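Local coordinates for Csm3 (Thermoplasma volcanium, PDB 6AE2), which probably binds RNA, and may cleave it as an endonuclease, as the RAMP-family Csm3 subunit of the type III-A CRISPR-Cas effector complex, at residues Tyr32-Glu37 and Gly178-Ser183. Numbering follows the deposited sequence.
Sequences YNMEIE and GKIILS
Tyr-32 and Ile-180 face each other as a hydrogen-bonded antiparallel pair, their backbones joined by Tyr-32 N to Ile-180 O and Ile-180 N to Tyr-32 O, both 2.9 Å. Two residues on, Met-34 and Gly-178 form the next hydrogen-bonded pair: Met-34 N donates to Gly-178 O at 2.7 Å, and Gly-178 N returns to Met-34 O at 3.0 Å. Between these pairs, Lys-179 CA directs a C-H toward Tyr-32 O.

The tightly packed face is apolar. Met-34 CG anti to the backbone N (chi1 161°) and an extended chi2 carry SD to 3.7 Å from Ile-180 CD1, and the bend at chi3 turns the methyl CE onto Ile-180 CG1. Tyr-32 CB rests against Ile-180 CB, and Leu-182 CD1 meets the edge of the Tyr-32 ring, 4.1 Å from Tyr-32 CE2. Helix 190-205 covers this face, with Ile-194 against Tyr-32 and Leu-197 against Leu-182, while Leu-224 of strand 220-230 packs on Met-34 and Ile-180.

The other face is looser and more open to solvent. Asn-33 and Lys-179, a non-hydrogen-bonded pair, run side by side, and Lys-179 NZ makes only a weak bond to Asn-33 OD1 at 3.3 Å. Lys-179 also touches Arg-128 of the strand on its other side.

The pairing joins two central strands, 26-38 and 175-185, of the antiparallel sheet in this RAMP-superfamily protein. The short segments run antiparallel at 136°, a twisted crossing, and the pairing continues past Met-34 where Ile-36 bonds to Phe-176. The chemistry of the contact implies that four backbone bonds and the buried apolar face carry most of the cohesion, while the weak Lys-179 to Asn-33 bond at the solvent side probably adds little.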
ATOM      1  N   TYR A  32       5.059 -12.137 -19.486  1.00 35.69           N
ATOM      2  CA  TYR A  32       4.642 -12.313 -18.100  1.00 25.74           C
ATOM      3  C   TYR A  32       3.181 -11.900 -17.985  1.00 27.09           C
ATOM      4  O   TYR A  32       2.825 -10.770 -18.337  1.00 26.82           O
ATOM      5  CB  TYR A  32       5.494 -11.473 -17.144  1.00 24.65           C
ATOM      6  CG  TYR A  32       6.922 -11.936 -16.951  1.00 27.51           C
ATOM      7  CD1 TYR A  32       7.220 -13.018 -16.131  1.00 30.37           C
ATOM      8  CD2 TYR A  32       7.977 -11.267 -17.560  1.00 25.52           C
ATOM      9  CE1 TYR A  32       8.528 -13.436 -15.941  1.00 26.29           C
ATOM     10  CE2 TYR A  32       9.286 -11.675 -17.376  1.00 34.90           C
ATOM     11  CZ  TYR A  32       9.557 -12.760 -16.568  1.00 37.97           C
ATOM     12  OH  TYR A  32      10.860 -13.168 -16.385  1.00 41.35           O
ATOM     13  N   ASN A  33       2.339 -12.807 -17.492  1.00 29.82           N
ATOM     14  CA  ASN A  33       0.946 -12.476 -17.191  1.00 26.45           C
ATOM     15  C   ASN A  33       0.902 -11.983 -15.751  1.00 29.07           C
ATOM     16  O   ASN A  33       0.702 -12.751 -14.809  1.00 49.41           O
ATOM     17  CB  ASN A  33       0.036 -13.675 -17.419  1.00 28.54           C
ATOM     18  CG  ASN A  33      -0.236 -13.925 -18.889  1.00 35.01           C
ATOM     19  OD1 ASN A  33      -0.635 -13.019 -19.622  1.00 40.13           O
ATOM     20  ND2 ASN A  33      -0.020 -15.160 -19.330  1.00 39.25           N
ATOM     21  N   MET A  34       1.092 -10.677 -15.585  1.00 24.39           N
ATOM     22  CA  MET A  34       1.254 -10.077 -14.268  1.00 34.56           C
ATOM     23  C   MET A  34      -0.096  -9.829 -13.604  1.00 30.75           C
ATOM     24  O   MET A  34      -1.076  -9.468 -14.264  1.00 37.81           O
ATOM     25  CB  MET A  34       2.032  -8.765 -14.394  1.00 44.98           C
ATOM     26  CG  MET A  34       1.890  -7.810 -13.222  1.00 50.90           C
ATOM     27  SD  MET A  34       2.710  -6.235 -13.537  1.00 58.45           S
ATOM     28  CE  MET A  34       1.887  -5.715 -15.041  1.00 53.63           C
ATOM     29  N   GLU A  35      -0.143 -10.040 -12.290  1.00 29.07           N
ATOM     30  CA  GLU A  35      -1.309  -9.725 -11.476  1.00 27.63           C
ATOM     31  C   GLU A  35      -0.916  -8.715 -10.407  1.00 25.44           C
ATOM     32  O   GLU A  35       0.150  -8.833  -9.791  1.00 24.59           O
ATOM     33  CB  GLU A  35      -1.898 -10.978 -10.820  1.00 29.54           C
ATOM     34  CG  GLU A  35      -2.973 -10.681  -9.779  1.00 46.79           C
ATOM     35  CD  GLU A  35      -3.625 -11.935  -9.226  1.00 61.29           C
ATOM     36  OE1 GLU A  35      -4.131 -12.746 -10.030  1.00 67.13           O
ATOM     37  OE2 GLU A  35      -3.637 -12.106  -7.988  1.00 58.57           O
ATOM     38  N   ILE A  36      -1.777  -7.724 -10.194  1.00 24.68           N
ATOM     39  CA  ILE A  36      -1.550  -6.653  -9.229  1.00 23.52           C
ATOM     40  C   ILE A  36      -2.708  -6.663  -8.244  1.00 23.42           C
ATOM     41  O   ILE A  36      -3.853  -6.372  -8.619  1.00 20.94           O
ATOM     42  CB  ILE A  36      -1.430  -5.285  -9.911  1.00 29.78           C
ATOM     43  CG1 ILE A  36      -0.223  -5.254 -10.846  1.00 32.08           C
ATOM     44  CG2 ILE A  36      -1.349  -4.175  -8.876  1.00 22.55           C
ATOM     45  CD1 ILE A  36      -0.072  -3.947 -11.574  1.00 28.83           C
ATOM     46  N   GLU A  37      -2.423  -6.986  -6.986  1.00 22.88           N
ATOM     47  CA  GLU A  37      -3.437  -6.986  -5.941  1.00 24.23           C
ATOM     48  C   GLU A  37      -3.277  -5.750  -5.065  1.00 26.51           C
ATOM     49  O   GLU A  37      -2.168  -5.441  -4.611  1.00 28.67           O
ATOM     50  CB  GLU A  37      -3.360  -8.249  -5.082  1.00 27.44           C
ATOM     51  CG  GLU A  37      -4.531  -8.380  -4.119  1.00 38.39           C
ATOM     52  CD  GLU A  37      -4.442  -9.609  -3.236  1.00 50.53           C
ATOM     53  OE1 GLU A  37      -5.485 -10.014  -2.678  1.00 53.59           O
ATOM     54  OE2 GLU A  37      -3.334 -10.166  -3.098  1.00 57.36           O
ATOM     55  N   GLY A 178      -2.425  -7.728 -16.249  1.00 24.42           N
ATOM     56  CA  GLY A 178      -1.716  -7.043 -17.312  1.00 27.13           C
ATOM     57  C   GLY A 178      -0.511  -7.844 -17.756  1.00 31.43           C
ATOM     58  O   GLY A 178       0.011  -8.688 -17.021  1.00 34.67           O
ATOM     59  N   LYS A 179      -0.073  -7.566 -18.978  1.00 30.54           N
ATOM     60  CA  LYS A 179       1.063  -8.251 -19.573  1.00 27.08           C
ATOM     61  C   LYS A 179       2.330  -7.417 -19.428  1.00 23.72           C
ATOM     62  O   LYS A 179       2.295  -6.184 -19.471  1.00 31.41           O
ATOM     63  CB  LYS A 179       0.813  -8.540 -21.056  1.00 28.74           C
ATOM     64  CG  LYS A 179       0.679 -10.016 -21.410  1.00 33.95           C
ATOM     65  CD  LYS A 179       0.345 -10.194 -22.888  1.00 37.37           C
ATOM     66  CE  LYS A 179      -0.030 -11.632 -23.219  1.00 37.67           C
ATOM     67  NZ  LYS A 179      -1.385 -11.990 -22.714  1.00 41.32           N
ATOM     68  N   ILE A 180       3.453  -8.107 -19.254  1.00 23.47           N
ATOM     69  CA  ILE A 180       4.778  -7.510 -19.363  1.00 34.27           C
ATOM     70  C   ILE A 180       5.534  -8.262 -20.448  1.00 30.61           C
ATOM     71  O   ILE A 180       5.627  -9.494 -20.405  1.00 29.74           O
ATOM     72  CB  ILE A 180       5.551  -7.554 -18.033  1.00 31.69           C
ATOM     73  CG1 ILE A 180       4.907  -6.638 -16.993  1.00 19.60           C
ATOM     74  CG2 ILE A 180       7.011  -7.170 -18.252  1.00 29.58           C
ATOM     75  CD1 ILE A 180       5.657  -6.610 -15.676  1.00 16.92           C
ATOM     76  N   ILE A 181       6.066  -7.525 -21.418  1.00 33.94           N
ATOM     77  CA  ILE A 181       6.773  -8.108 -22.551  1.00 33.60           C
ATOM     78  C   ILE A 181       8.229  -7.675 -22.484  1.00 31.16           C
ATOM     79  O   ILE A 181       8.536  -6.477 -22.515  1.00 34.11           O
ATOM     80  CB  ILE A 181       6.138  -7.706 -23.890  1.00 35.57           C
ATOM     81  CG1 ILE A 181       4.657  -8.088 -23.911  1.00 31.78           C
ATOM     82  CG2 ILE A 181       6.874  -8.378 -25.037  1.00 18.96           C
ATOM     83  CD1 ILE A 181       3.823  -7.248 -24.836  1.00 30.68           C
ATOM     84  N   LEU A 182       9.119  -8.655 -22.395  1.00 32.54           N
ATOM     85  CA  LEU A 182      10.557  -8.443 -22.358  1.00 34.59           C
ATOM     86  C   LEU A 182      11.149  -8.987 -23.651  1.00 35.64           C
ATOM     87  O   LEU A 182      11.014 -10.180 -23.940  1.00 48.42           O
ATOM     88  CB  LEU A 182      11.171  -9.148 -21.150  1.00 40.51           C
ATOM     89  CG  LEU A 182      11.807  -8.306 -20.048  1.00 47.74           C
ATOM     90  CD1 LEU A 182      12.235  -9.210 -18.908  1.00 49.76           C
ATOM     91  CD2 LEU A 182      12.991  -7.534 -20.591  1.00 55.29           C
ATOM     92  N   SER A 183      11.792  -8.120 -24.428  1.00 32.44           N
ATOM     93  CA  SER A 183      12.424  -8.517 -25.680  1.00 34.79           C
ATOM     94  C   SER A 183      13.903  -8.793 -25.441  1.00 36.07           C
ATOM     95  O   SER A 183      14.603  -7.971 -24.841  1.00 39.23           O
ATOM     96  CB  SER A 183      12.244  -7.441 -26.748  1.00 32.54           C
ATOM     97  OG  SER A 183      10.869  -7.242 -27.024  1.00 40.70           O
TER